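Local structure of peroxiredoxin (Mycobacterium tuberculosis, 5EPF) at residues Thr26-Ser31 with Pro96-Ala101; Pro38-Phe43 with Ala154-Ile159; Arg60-Glu65 with Ala147-Ala152; Ile76-Val81 with Met120-Thr125; Ala107-Lys112 with Phe127-Asp132. The protein probably reduces hydrogen peroxide and organic hydroperoxides to water and alcohols as a thiol-dependent peroxidase, protecting the cell against oxidative stress. All coordinates share one frame; numbering follows the deposited sequence.

How the contacts relate
From the N terminus, the hairpin strand in 26-31 opens contact 1, which closes on the edge strand 97-99 of the five-stranded sheet. Before that closure, contact 2 opens at 38-43 in the central strand and contact 3 at 60-65 where two helices meet. Both close on the last long helix, 145-158, with contact 3 nested in contact 2. Contact 4, from the end of strand 72-77 to the loop 120-125, and contact 5, from helix 104-109 to strand 125-129, lie inside the loops of contacts 2 and 3 and cross each other. Contact 1 crosses contacts 2, 3 and 4 but closes before contact 5 opens.

Contact 1. Residues Thr26-Ser31 with Pro96-Ala101; sequences TPRRLS and PLLSDA
Arg28 reaches across from strand 27-29 to touch Pro96 and Leu98, and it is the only residue of Thr26-Ser31 to do so. The apolar part is made by its first two side-chain carbons: Arg28 CG lies 4.0 Å from Leu98 CD2, with Arg28 CB equally near, and the leucine comes in roughly perpendicular to the arginine chain. The second part is a contact of the guanidinium with a proline ring. Bends at chi2 (-59°) and chi3 (-71°) turn the arginine chain and bring Arg28 NH1 to 3.8 Å from Pro96 CG, which approaches the guanidinium obliquely. This is packing; the charge itself is met elsewhere, through a salt bridge from NH1 to Asp22. Behind the pair, the backbone of Arg28 bonds to Leu20 of the partner strand in the small hairpin, and Leu98 packs on that same Leu20 and on Val74. The hairpin thus lies against strand 97-99, the outermost strand beside strand 72-77 in the main sheet.

Contact 2. Residues Pro38-Phe43 with Ala154-Ile159; sequences PVVLFF and ATLRAI
Leu156 carries this contact, dropping from helix 145-158 onto Pro38, just before the central strand, and Val40 within it. Its CB points toward the strand, and the torsion chi1 of -67° sets CG opposite the carbonyl carbon, from where the isobutyl fork divides its two methyls between the two partners. Leu156 CD2 goes to the proline, 3.8 Å from Pro38 CB and as near to Pro38 CG, the two side chains lying alongside with reversed sense. Leu156 CD1 goes to the valine and meets Val40 CG2 at 3.8 Å. Val40 points to the helix, while Val39, between the two contact residues, points away from it. Phe66 of helix 63-68 touches both Val40 and Leu156, and Val128 of the neighbouring strand 125-129 touches Leu156 as well. All of the chemistry across the contact is carbon against carbon: helix and sheet are held here by dispersion and by the exclusion of water, with no direction imposed by polar bonds.

Contact 3. Residues Arg60-Glu65 with Ala147-Ala152; sequences RDLAKE and AHADKA. With SO4 (sulfate ion), chain B.
Asp61 OD1 is gripped twice by Arg60 in a side-on salt bridge, through NE and NH2, while the next residue, Leu62, turns toward Ala149 and makes the contact between helices. These helices pack on one face of the sheet in the thioredoxin fold: 50-61 gives way to 63-68 at Leu62, and 145-158 runs past the break. Arg60 NE and Arg60 NH2 each lie 3.0 Å from Asp61 OD1, which they approach from one face of the carboxylate; the oxygen lies near the guanidinium plane. The adjoining edge, NH1 and NH2, serves a sulfate, probably from the crystallisation liquor. Arg60 NH2 gives its other proton to O3 of the sulfate at 2.8 Å, and Arg60 NH1 bonds almost straight (172°) to sulfate O1 at 3.0 Å. Arg91 and Arg92 bond to the same anion, and Arg60 NH1 also bonds to the carbonyl of Arg91; these several bonds should keep the guanidinium from turning. The contact across the segments is smaller and mostly apolar. Asp150, whose OD1 is taken up by His58 NE2, borders it, and a single methyl makes both touches: Leu62 CD1 sits 3.8 Å from Ala149 CB and 4.0 Å from Asp150 OD1.

Contact 4. Residues Ile76-Val81 with Met120-Thr125; sequences ISTDPV and MPVKRT
Thr78 meets Val122 just past the end of strand 72-77, and the chain that leads there starts at Ile76, packed on Phe43, which Val122 also touches. Ser77 follows as the last strand residue and the pivot of the turn. Ser77 OG accepts a bond from Asp79 N (3.1 Å, 161°), an ST turn, and Ser77 OG gives its own proton to Asp79 OD2 at 2.7 Å. The serine is therefore tied to both backbone and side chain two residues on, and Asp79 OD2 takes a further bond from Ala47 N. Thr78, in the middle of the turn, faces the other segment. Thr78 CG2 comes within 3.9 Å of Val122 CG1, the two side chains running antiparallel alongside. A chi1 of 59° puts the methyl opposite the carbonyl carbon for this touch, and leaves Thr78 OG1 at 4.1 Å from Met120 O, a van der Waals distance. One water joins the two backbones, accepting from Thr78 N and from Val122 N, each at 3.0 Å. Asp79 then takes the chain away, its carbonyl bonded to Ser99 OG. In this thioredoxin-fold peroxiredoxin the turn after strand 72-77 and the loop before strand 125-129 lie near the active site: about 8 Å separates the side chain of Val122 from that of Cys52, the residue expected to form the sulfenic acid.

Contact 5. Residues Ala107-Lys112 with Phe127-Asp132; sequences AQFGVK and FVIDTD
Phe109 sets its edge against the face of Phe127 in an edge-to-face pair, ring centres 4.7 Å apart and planes inclined at 54°. The touching atom is Phe109 CD1, which stands over the middle of the Phe127 ring, 3.4 Å above its plane, and comes to 3.5 Å from Phe127 CD2. Two aliphatic groups finish the first shell, each at a ring edge: Ile129 CD1 lies 4.0 Å from Phe109 CZ, and Val111 CG1 lies 4.1 Å from Phe127 CZ. Each ring thus touches the other ring and one aliphatic group. In Phe127 a chi1 of -61°, with CG opposite the carbonyl carbon, lets the ring lean from its strand toward the helix end and offer a face. What places Phe109 and Val111 is the end of the helix. Gly110 leaves the helical conformation with a positive phi of 77° in a Schellman motif, Gly110 N bonded to Ala107 O at 3.1 Å, and this reversal brings Val111 back to the same ring. The backbone of Val111 bonds to Lys123 in turn. Around this pair, Phe43 meets Phe109 ring to ring and Leu41 touches both Phe109 and Ile129. The end of helix 104-109 therefore covers the face of strands 39-43 and 125-129 that bears Phe127 and Ile129, while Val128 between them points to helix 145-158 on the other face.

Contact 1. Residues Thr26-Ser31 with Pro96-Ala101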
# COMPACT_ATOMS: atom_id res chain seq x y z
N THR A 26 -14.33 -7.61 1.60
CA THR A 26 -15.01 -7.10 0.42
C THR A 26 -14.00 -6.90 -0.70
O THR A 26 -12.98 -6.22 -0.50
CB THR A 26 -15.68 -5.76 0.75
OG1 THR A 26 -16.63 -5.93 1.81
CG2 THR A 26 -16.38 -5.16 -0.47
N PRO A 27 -14.24 -7.49 -1.88
CA PRO A 27 -13.31 -7.30 -3.00
C PRO A 27 -13.16 -5.82 -3.34
O PRO A 27 -14.15 -5.08 -3.44
CB PRO A 27 -13.98 -8.06 -4.14
CG PRO A 27 -14.76 -9.12 -3.45
CD PRO A 27 -15.30 -8.45 -2.22
N ARG A 28 -11.92 -5.40 -3.52
CA ARG A 28 -11.59 -4.05 -3.94
C ARG A 28 -10.72 -4.14 -5.19
O ARG A 28 -9.89 -5.04 -5.32
CB ARG A 28 -10.80 -3.32 -2.85
CG ARG A 28 -11.48 -3.34 -1.47
CD ARG A 28 -12.86 -2.70 -1.48
NE ARG A 28 -12.84 -1.24 -1.66
CZ ARG A 28 -12.67 -0.36 -0.68
NH1 ARG A 28 -12.48 -0.77 0.57
NH2 ARG A 28 -12.68 0.94 -0.96
N ARG A 29 -10.89 -3.18 -6.09
CA ARG A 29 -10.22 -3.21 -7.39
C ARG A 29 -9.39 -1.94 -7.54
O ARG A 29 -9.89 -0.84 -7.28
CB ARG A 29 -11.26 -3.31 -8.50
CG ARG A 29 -10.69 -3.49 -9.90
CD ARG A 29 -11.79 -3.63 -10.97
NE ARG A 29 -12.85 -4.54 -10.52
CZ ARG A 29 -14.16 -4.28 -10.55
NH1 ARG A 29 -14.62 -3.15 -11.08
NH2 ARG A 29 -15.01 -5.18 -10.09
N LEU A 30 -8.13 -2.09 -7.97
CA LEU A 30 -7.26 -0.92 -8.09
C LEU A 30 -7.90 0.19 -8.92
O LEU A 30 -7.88 1.35 -8.53
CB LEU A 30 -5.90 -1.32 -8.66
CG LEU A 30 -4.93 -0.13 -8.84
CD1 LEU A 30 -4.54 0.51 -7.51
CD2 LEU A 30 -3.70 -0.54 -9.63
N SER A 31 -8.48 -0.16 -10.07
CA SER A 31 -9.06 0.86 -10.94
C SER A 31 -10.22 1.60 -10.27
O SER A 31 -10.45 2.79 -10.55
CB SER A 31 -9.48 0.23 -12.26
OG SER A 31 -10.42 -0.82 -12.03
N PRO A 96 -8.27 1.32 3.49
CA PRO A 96 -8.27 -0.13 3.27
C PRO A 96 -6.92 -0.78 3.52
O PRO A 96 -5.86 -0.23 3.18
CB PRO A 96 -8.67 -0.26 1.79
CG PRO A 96 -9.25 1.08 1.40
CD PRO A 96 -8.45 2.06 2.22
N LEU A 97 -6.97 -1.99 4.08
CA LEU A 97 -5.85 -2.92 4.12
C LEU A 97 -6.25 -4.12 3.28
O LEU A 97 -7.26 -4.76 3.59
CB LEU A 97 -5.55 -3.39 5.54
CG LEU A 97 -5.15 -2.34 6.57
CD1 LEU A 97 -4.83 -3.02 7.88
CD2 LEU A 97 -3.95 -1.51 6.11
N LEU A 98 -5.48 -4.42 2.23
CA LEU A 98 -5.77 -5.54 1.35
C LEU A 98 -4.98 -6.77 1.76
O LEU A 98 -3.81 -6.68 2.17
CB LEU A 98 -5.45 -5.18 -0.11
CG LEU A 98 -6.13 -3.92 -0.65
CD1 LEU A 98 -5.75 -3.75 -2.11
CD2 LEU A 98 -7.65 -3.98 -0.46
N SER A 99 -5.62 -7.93 1.64
CA SER A 99 -4.98 -9.21 1.92
C SER A 99 -4.60 -9.86 0.59
O SER A 99 -5.49 -10.18 -0.21
CB SER A 99 -5.92 -10.12 2.70
OG SER A 99 -5.37 -11.42 2.84
N ASP A 100 -3.30 -10.04 0.39
CA ASP A 100 -2.73 -10.67 -0.80
C ASP A 100 -2.29 -12.08 -0.40
O ASP A 100 -1.10 -12.37 -0.30
CB ASP A 100 -1.55 -9.81 -1.25
CG ASP A 100 -0.94 -10.24 -2.57
OD1 ASP A 100 -1.65 -10.78 -3.45
OD2 ASP A 100 0.27 -9.99 -2.74
N ALA A 101 -3.28 -12.96 -0.15
CA ALA A 101 -3.01 -14.16 0.64
C ALA A 101 -2.10 -15.16 -0.06
O ALA A 101 -1.47 -15.98 0.61
CB ALA A 101 -4.32 -14.83 1.08

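Contact 2. Residues Pro38-Phe43 with Ala154-Ile159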
# COMPACT_ATOMS: atom_id res chain seq x y z
N PRO A 38 -4.90 9.58 -7.23
CA PRO A 38 -3.84 8.58 -7.04
C PRO A 38 -4.05 7.73 -5.80
O PRO A 38 -4.70 8.14 -4.83
CB PRO A 38 -2.58 9.44 -6.92
CG PRO A 38 -2.92 10.70 -7.71
CD PRO A 38 -4.35 10.94 -7.33
N VAL A 39 -3.48 6.54 -5.84
CA VAL A 39 -3.43 5.62 -4.70
C VAL A 39 -1.98 5.45 -4.27
O VAL A 39 -1.11 5.16 -5.10
CB VAL A 39 -4.03 4.24 -5.07
CG1 VAL A 39 -3.62 3.18 -4.04
CG2 VAL A 39 -5.57 4.31 -5.20
N VAL A 40 -1.72 5.58 -2.98
CA VAL A 40 -0.42 5.24 -2.41
C VAL A 40 -0.57 3.83 -1.83
O VAL A 40 -1.21 3.62 -0.79
CB VAL A 40 0.01 6.25 -1.33
CG1 VAL A 40 1.39 5.87 -0.80
CG2 VAL A 40 0.01 7.65 -1.90
N LEU A 41 0.01 2.85 -2.54
CA LEU A 41 -0.14 1.42 -2.24
C LEU A 41 1.12 1.00 -1.49
O LEU A 41 2.21 0.95 -2.08
CB LEU A 41 -0.30 0.61 -3.53
CG LEU A 41 -0.53 -0.89 -3.35
CD1 LEU A 41 -1.88 -1.16 -2.65
CD2 LEU A 41 -0.45 -1.60 -4.70
N PHE A 42 1.00 0.75 -0.19
CA PHE A 42 2.16 0.48 0.64
C PHE A 42 2.17 -0.97 1.08
O PHE A 42 1.31 -1.40 1.86
CB PHE A 42 2.35 1.50 1.78
CG PHE A 42 1.32 1.47 2.91
CD1 PHE A 42 1.60 0.80 4.10
CD2 PHE A 42 0.15 2.22 2.84
CE1 PHE A 42 0.70 0.81 5.16
CE2 PHE A 42 -0.76 2.23 3.91
CZ PHE A 42 -0.46 1.54 5.07
N PHE A 43 3.15 -1.73 0.56
CA PHE A 43 3.35 -3.13 0.95
C PHE A 43 4.16 -3.15 2.24
O PHE A 43 5.24 -2.55 2.33
CB PHE A 43 4.17 -3.85 -0.12
CG PHE A 43 3.41 -4.23 -1.36
CD1 PHE A 43 2.84 -5.49 -1.50
CD2 PHE A 43 3.31 -3.33 -2.41
CE1 PHE A 43 2.15 -5.83 -2.67
CE2 PHE A 43 2.65 -3.66 -3.58
CZ PHE A 43 2.07 -4.92 -3.71
N ALA A 154 5.10 14.15 -0.57
CA ALA A 154 5.86 15.19 -1.27
C ALA A 154 5.76 15.04 -2.79
O ALA A 154 5.64 16.03 -3.51
CB ALA A 154 7.32 15.19 -0.80
N THR A 155 5.77 13.80 -3.29
CA THR A 155 5.58 13.59 -4.72
C THR A 155 4.22 14.09 -5.18
O THR A 155 4.11 14.76 -6.22
CB THR A 155 5.74 12.11 -5.04
OG1 THR A 155 7.12 11.77 -4.86
CG2 THR A 155 5.29 11.83 -6.47
N LEU A 156 3.17 13.78 -4.42
CA LEU A 156 1.84 14.22 -4.81
C LEU A 156 1.71 15.75 -4.75
O LEU A 156 1.09 16.36 -5.63
CB LEU A 156 0.80 13.54 -3.90
CG LEU A 156 0.74 12.03 -4.14
CD1 LEU A 156 0.09 11.30 -2.96
CD2 LEU A 156 -0.00 11.74 -5.46
N ARG A 157 2.31 16.38 -3.74
CA ARG A 157 2.32 17.84 -3.70
C ARG A 157 3.07 18.42 -4.89
O ARG A 157 2.66 19.44 -5.44
CB ARG A 157 2.91 18.32 -2.37
CG ARG A 157 1.96 18.07 -1.21
CD ARG A 157 2.55 18.40 0.16
NE ARG A 157 1.53 18.36 1.21
CZ ARG A 157 1.77 18.44 2.51
NH1 ARG A 157 3.02 18.52 2.95
NH2 ARG A 157 0.76 18.44 3.38
N ALA A 158 4.15 17.76 -5.31
CA ALA A 158 4.94 18.28 -6.43
C ALA A 158 4.15 18.29 -7.73
O ALA A 158 4.43 19.11 -8.61
CB ALA A 158 6.21 17.45 -6.59
N ILE A 159 3.18 17.39 -7.89
CA ILE A 159 2.41 17.35 -9.12
C ILE A 159 1.09 18.10 -9.03
O ILE A 159 0.29 18.04 -9.98
CB ILE A 159 2.23 15.93 -9.67
CG1 ILE A 159 1.32 15.10 -8.77
CG2 ILE A 159 3.59 15.26 -9.87
CD1 ILE A 159 0.95 13.74 -9.38

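Contact 3. Residues Arg60-Glu65 with Ala147-Ala152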
# COMPACT_ATOMS: atom_id res chain seq x y z
N ARG A 60 -1.94 6.80 8.71
CA ARG A 60 -3.20 7.16 9.37
C ARG A 60 -3.20 8.62 9.77
O ARG A 60 -4.17 9.36 9.52
CB ARG A 60 -3.36 6.30 10.62
CG ARG A 60 -4.61 6.64 11.45
CD ARG A 60 -4.51 6.03 12.85
NE ARG A 60 -3.38 6.61 13.58
CZ ARG A 60 -2.86 6.11 14.70
NH1 ARG A 60 -3.35 4.99 15.24
NH2 ARG A 60 -1.83 6.72 15.27
N ASP A 61 -2.11 9.07 10.41
CA ASP A 61 -2.04 10.40 10.98
C ASP A 61 -2.02 11.47 9.91
O ASP A 61 -2.30 12.64 10.22
CB ASP A 61 -0.78 10.54 11.83
CG ASP A 61 -0.78 9.69 13.09
OD1 ASP A 61 -1.85 9.20 13.51
OD2 ASP A 61 0.32 9.54 13.68
N LEU A 62 -1.68 11.12 8.67
CA LEU A 62 -1.64 12.07 7.56
C LEU A 62 -2.92 12.08 6.73
O LEU A 62 -2.89 12.52 5.57
CB LEU A 62 -0.40 11.81 6.70
CG LEU A 62 0.93 12.20 7.35
CD1 LEU A 62 2.10 11.63 6.53
CD2 LEU A 62 1.05 13.71 7.48
N ALA A 63 -4.04 11.64 7.31
CA ALA A 63 -5.30 11.58 6.56
C ALA A 63 -5.65 12.91 5.88
O ALA A 63 -6.01 12.94 4.69
CB ALA A 63 -6.45 11.17 7.50
N LYS A 64 -5.59 14.01 6.62
CA LYS A 64 -6.01 15.29 6.04
C LYS A 64 -5.08 15.73 4.92
O LYS A 64 -5.54 16.28 3.91
CB LYS A 64 -6.15 16.35 7.13
CG LYS A 64 -7.32 16.07 8.09
CD LYS A 64 -7.60 17.22 9.05
CE LYS A 64 -6.34 17.65 9.79
NZ LYS A 64 -6.55 18.97 10.48
N GLU A 65 -3.78 15.47 5.07
CA GLU A 65 -2.80 15.87 4.05
C GLU A 65 -3.00 15.09 2.75
O GLU A 65 -2.91 15.66 1.65
CB GLU A 65 -1.39 15.66 4.59
CG GLU A 65 -0.98 16.62 5.72
CD GLU A 65 -1.50 16.24 7.12
OE1 GLU A 65 -2.30 15.30 7.29
OE2 GLU A 65 -1.09 16.93 8.07
N ALA A 147 9.29 7.67 6.00
CA ALA A 147 9.60 8.15 4.65
C ALA A 147 8.61 7.63 3.62
O ALA A 147 8.41 8.26 2.58
CB ALA A 147 11.02 7.73 4.26
N HIS A 148 7.99 6.48 3.87
CA HIS A 148 7.00 5.97 2.92
C HIS A 148 5.87 6.96 2.70
O HIS A 148 5.61 7.39 1.57
CB HIS A 148 6.52 4.60 3.37
CG HIS A 148 7.56 3.55 3.21
ND1 HIS A 148 7.70 2.80 2.05
CD2 HIS A 148 8.57 3.18 4.03
CE1 HIS A 148 8.73 1.99 2.19
NE2 HIS A 148 9.28 2.20 3.37
N ALA A 149 5.23 7.42 3.78
CA ALA A 149 4.18 8.40 3.61
C ALA A 149 4.75 9.78 3.27
O ALA A 149 4.17 10.50 2.46
CB ALA A 149 3.28 8.47 4.84
N ASP A 150 5.90 10.14 3.86
CA ASP A 150 6.42 11.49 3.64
C ASP A 150 6.82 11.70 2.18
O ASP A 150 6.51 12.73 1.58
CB ASP A 150 7.63 11.76 4.55
CG ASP A 150 7.26 11.82 6.03
OD1 ASP A 150 6.07 12.02 6.37
OD2 ASP A 150 8.17 11.65 6.87
N LYS A 151 7.55 10.74 1.61
CA LYS A 151 7.97 10.89 0.21
C LYS A 151 6.78 10.81 -0.72
O LYS A 151 6.72 11.54 -1.71
CB LYS A 151 9.02 9.84 -0.16
CG LYS A 151 10.36 10.09 0.47
CD LYS A 151 11.28 8.89 0.38
CE LYS A 151 11.63 8.50 -1.05
NZ LYS A 151 12.46 9.52 -1.73
N ALA A 152 5.82 9.93 -0.42
CA ALA A 152 4.62 9.85 -1.25
C ALA A 152 3.87 11.17 -1.24
O ALA A 152 3.47 11.67 -2.30
CB ALA A 152 3.73 8.72 -0.75
S SO4 B . -1.75 4.63 18.64
O1 SO4 B . -2.30 3.64 17.72
O2 SO4 B . -0.58 4.07 19.36
O3 SO4 B . -1.34 5.84 17.93
O4 SO4 B . -2.77 4.96 19.65

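Contact 4. Residues Ile76-Val81 with Met120-Thr125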
# COMPACT_ATOMS: atom_id res chain seq x y z
N ILE A 76 -1.16 -3.08 2.06
CA ILE A 76 -1.27 -4.41 1.48
C ILE A 76 -0.17 -5.29 2.05
O ILE A 76 0.98 -4.86 2.22
CB ILE A 76 -1.25 -4.34 -0.07
CG1 ILE A 76 -1.33 -5.74 -0.72
CG2 ILE A 76 -0.05 -3.53 -0.58
CD1 ILE A 76 -1.54 -5.69 -2.23
N SER A 77 -0.53 -6.53 2.37
CA SER A 77 0.46 -7.52 2.79
C SER A 77 -0.12 -8.90 2.50
O SER A 77 -1.27 -9.04 2.07
CB SER A 77 0.80 -7.39 4.28
OG SER A 77 -0.31 -7.88 5.04
N THR A 78 0.67 -9.94 2.79
CA THR A 78 0.16 -11.30 2.67
C THR A 78 -0.61 -11.76 3.90
O THR A 78 -1.03 -12.92 3.94
CB THR A 78 1.31 -12.29 2.39
OG1 THR A 78 2.26 -12.22 3.46
CG2 THR A 78 1.97 -11.99 1.05
N ASP A 79 -0.81 -10.90 4.90
CA ASP A 79 -1.54 -11.33 6.09
C ASP A 79 -3.00 -11.64 5.75
O ASP A 79 -3.59 -11.01 4.86
CB ASP A 79 -1.50 -10.22 7.13
CG ASP A 79 -0.11 -9.97 7.65
OD1 ASP A 79 0.46 -10.90 8.26
OD2 ASP A 79 0.45 -8.88 7.43
N PRO A 80 -3.62 -12.59 6.45
CA PRO A 80 -5.03 -12.92 6.21
C PRO A 80 -5.94 -11.75 6.58
O PRO A 80 -5.61 -10.89 7.39
CB PRO A 80 -5.28 -14.11 7.15
CG PRO A 80 -3.95 -14.72 7.36
CD PRO A 80 -2.98 -13.56 7.36
N VAL A 81 -7.13 -11.76 5.97
CA VAL A 81 -8.15 -10.74 6.24
C VAL A 81 -8.37 -10.57 7.74
O VAL A 81 -8.45 -9.44 8.24
CB VAL A 81 -9.45 -11.09 5.50
CG1 VAL A 81 -10.63 -10.23 5.95
CG2 VAL A 81 -9.26 -10.94 3.98
N MET A 120 6.58 -16.03 2.14
CA MET A 120 7.21 -15.25 3.18
C MET A 120 6.69 -13.81 3.15
O MET A 120 5.99 -13.41 2.21
CB MET A 120 8.73 -15.25 2.98
CG MET A 120 9.34 -16.64 3.14
SD MET A 120 9.11 -17.34 4.79
CE MET A 120 10.36 -16.47 5.71
N PRO A 121 6.99 -13.01 4.18
CA PRO A 121 6.56 -11.60 4.15
C PRO A 121 7.12 -10.85 2.96
O PRO A 121 8.26 -11.07 2.52
CB PRO A 121 7.11 -11.04 5.47
CG PRO A 121 7.10 -12.24 6.40
CD PRO A 121 7.52 -13.40 5.51
N VAL A 122 6.31 -9.93 2.42
CA VAL A 122 6.75 -9.14 1.27
C VAL A 122 7.90 -8.23 1.66
O VAL A 122 8.13 -7.93 2.84
CB VAL A 122 5.59 -8.31 0.69
CG1 VAL A 122 4.51 -9.22 0.13
CG2 VAL A 122 5.03 -7.32 1.73
N LYS A 123 8.62 -7.75 0.65
CA LYS A 123 9.62 -6.72 0.83
C LYS A 123 8.91 -5.37 0.96
O LYS A 123 8.07 -5.02 0.13
CB LYS A 123 10.55 -6.72 -0.39
CG LYS A 123 11.70 -5.75 -0.35
CD LYS A 123 12.62 -5.95 -1.56
CE LYS A 123 13.84 -5.06 -1.47
NZ LYS A 123 14.80 -5.35 -2.57
N ARG A 124 9.24 -4.60 2.01
CA ARG A 124 8.57 -3.34 2.31
C ARG A 124 8.80 -2.31 1.21
O ARG A 124 9.93 -1.85 1.01
CB ARG A 124 9.06 -2.78 3.65
CG ARG A 124 8.30 -1.55 4.10
CD ARG A 124 8.81 -0.89 5.40
NE ARG A 124 9.04 -1.83 6.50
CZ ARG A 124 8.13 -2.21 7.40
NH1 ARG A 124 6.89 -1.74 7.37
NH2 ARG A 124 8.46 -3.08 8.36
N THR A 125 7.75 -1.92 0.49
CA THR A 125 7.88 -1.10 -0.71
C THR A 125 6.57 -0.35 -0.91
O THR A 125 5.50 -0.94 -0.76
CB THR A 125 8.12 -1.97 -1.95
OG1 THR A 125 9.04 -3.03 -1.66
CG2 THR A 125 8.66 -1.16 -3.10
O HOH W 1 3.58 -9.87 3.61

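Contact 5. Residues Ala107-Lys112 with Phe127-Asp132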
# COMPACT_ATOMS: atom_id res chain seq x y z
N ALA A 107 3.80 -10.44 -6.36
CA ALA A 107 4.57 -10.91 -7.51
C ALA A 107 4.44 -9.95 -8.69
O ALA A 107 5.43 -9.67 -9.38
CB ALA A 107 4.13 -12.32 -7.90
N GLN A 108 3.23 -9.44 -8.93
CA GLN A 108 3.04 -8.47 -10.01
C GLN A 108 3.94 -7.25 -9.81
O GLN A 108 4.48 -6.71 -10.78
CB GLN A 108 1.57 -8.05 -10.07
CG GLN A 108 1.33 -6.88 -11.00
CD GLN A 108 -0.04 -6.23 -10.81
OE1 GLN A 108 -0.33 -5.23 -11.44
NE2 GLN A 108 -0.85 -6.79 -9.92
N PHE A 109 4.11 -6.80 -8.57
CA PHE A 109 4.93 -5.63 -8.26
C PHE A 109 6.40 -5.97 -8.03
O PHE A 109 7.22 -5.05 -7.85
CB PHE A 109 4.35 -4.90 -7.04
CG PHE A 109 3.16 -4.03 -7.36
CD1 PHE A 109 3.33 -2.66 -7.55
CD2 PHE A 109 1.88 -4.57 -7.48
CE1 PHE A 109 2.24 -1.83 -7.83
CE2 PHE A 109 0.79 -3.76 -7.77
CZ PHE A 109 0.97 -2.38 -7.95
N GLY A 110 6.77 -7.25 -8.05
CA GLY A 110 8.15 -7.64 -7.85
C GLY A 110 8.62 -7.60 -6.42
O GLY A 110 9.83 -7.47 -6.18
N VAL A 111 7.71 -7.72 -5.45
CA VAL A 111 8.04 -7.64 -4.03
C VAL A 111 7.72 -8.92 -3.27
O VAL A 111 7.83 -8.95 -2.04
CB VAL A 111 7.42 -6.39 -3.35
CG1 VAL A 111 7.91 -5.12 -4.02
CG2 VAL A 111 5.90 -6.45 -3.36
N LYS A 112 7.36 -9.99 -3.97
CA LYS A 112 7.04 -11.25 -3.31
C LYS A 112 8.31 -11.94 -2.83
O LYS A 112 9.35 -11.87 -3.50
CB LYS A 112 6.34 -12.17 -4.31
CG LYS A 112 5.91 -13.51 -3.70
CD LYS A 112 5.29 -14.42 -4.75
CE LYS A 112 5.09 -15.85 -4.25
NZ LYS A 112 4.58 -16.75 -5.33
N PHE A 127 4.32 2.16 -3.60
CA PHE A 127 4.13 2.62 -4.97
C PHE A 127 3.09 3.72 -4.98
O PHE A 127 1.96 3.51 -4.52
CB PHE A 127 3.67 1.45 -5.85
CG PHE A 127 4.67 0.32 -5.89
CD1 PHE A 127 5.69 0.30 -6.84
CD2 PHE A 127 4.63 -0.69 -4.94
CE1 PHE A 127 6.64 -0.71 -6.86
CE2 PHE A 127 5.59 -1.72 -4.95
CZ PHE A 127 6.58 -1.71 -5.92
N VAL A 128 3.45 4.88 -5.52
CA VAL A 128 2.47 5.94 -5.74
C VAL A 128 1.94 5.76 -7.16
O VAL A 128 2.72 5.82 -8.13
CB VAL A 128 3.10 7.34 -5.56
CG1 VAL A 128 2.06 8.42 -5.77
CG2 VAL A 128 3.78 7.46 -4.21
N ILE A 129 0.65 5.47 -7.29
CA ILE A 129 0.04 5.06 -8.56
C ILE A 129 -0.96 6.13 -9.00
O ILE A 129 -1.90 6.45 -8.27
CB ILE A 129 -0.66 3.70 -8.42
CG1 ILE A 129 0.32 2.64 -7.86
CG2 ILE A 129 -1.31 3.28 -9.76
CD1 ILE A 129 -0.35 1.33 -7.46
N ASP A 130 -0.78 6.66 -10.22
CA ASP A 130 -1.67 7.69 -10.71
C ASP A 130 -2.97 7.05 -11.24
O ASP A 130 -3.09 5.83 -11.37
CB ASP A 130 -0.99 8.47 -11.84
CG ASP A 130 -1.48 9.91 -11.97
OD1 ASP A 130 -2.50 10.29 -11.35
OD2 ASP A 130 -0.81 10.66 -12.73
N THR A 131 -3.94 7.91 -11.60
CA THR A 131 -5.26 7.42 -12.01
C THR A 131 -5.22 6.64 -13.32
O THR A 131 -6.14 5.85 -13.57
CB THR A 131 -6.28 8.56 -12.08
OG1 THR A 131 -5.83 9.56 -13.00
CG2 THR A 131 -6.48 9.18 -10.72
N ASP A 132 -4.20 6.85 -14.14
CA ASP A 132 -4.01 6.07 -15.36
C ASP A 132 -3.11 4.86 -15.15
O ASP A 132 -2.62 4.27 -16.12
CB ASP A 132 -3.47 6.95 -16.49
CG ASP A 132 -2.12 7.57 -16.15
OD1 ASP A 132 -1.57 7.30 -15.06
OD2 ASP A 132 -1.61 8.32 -17.01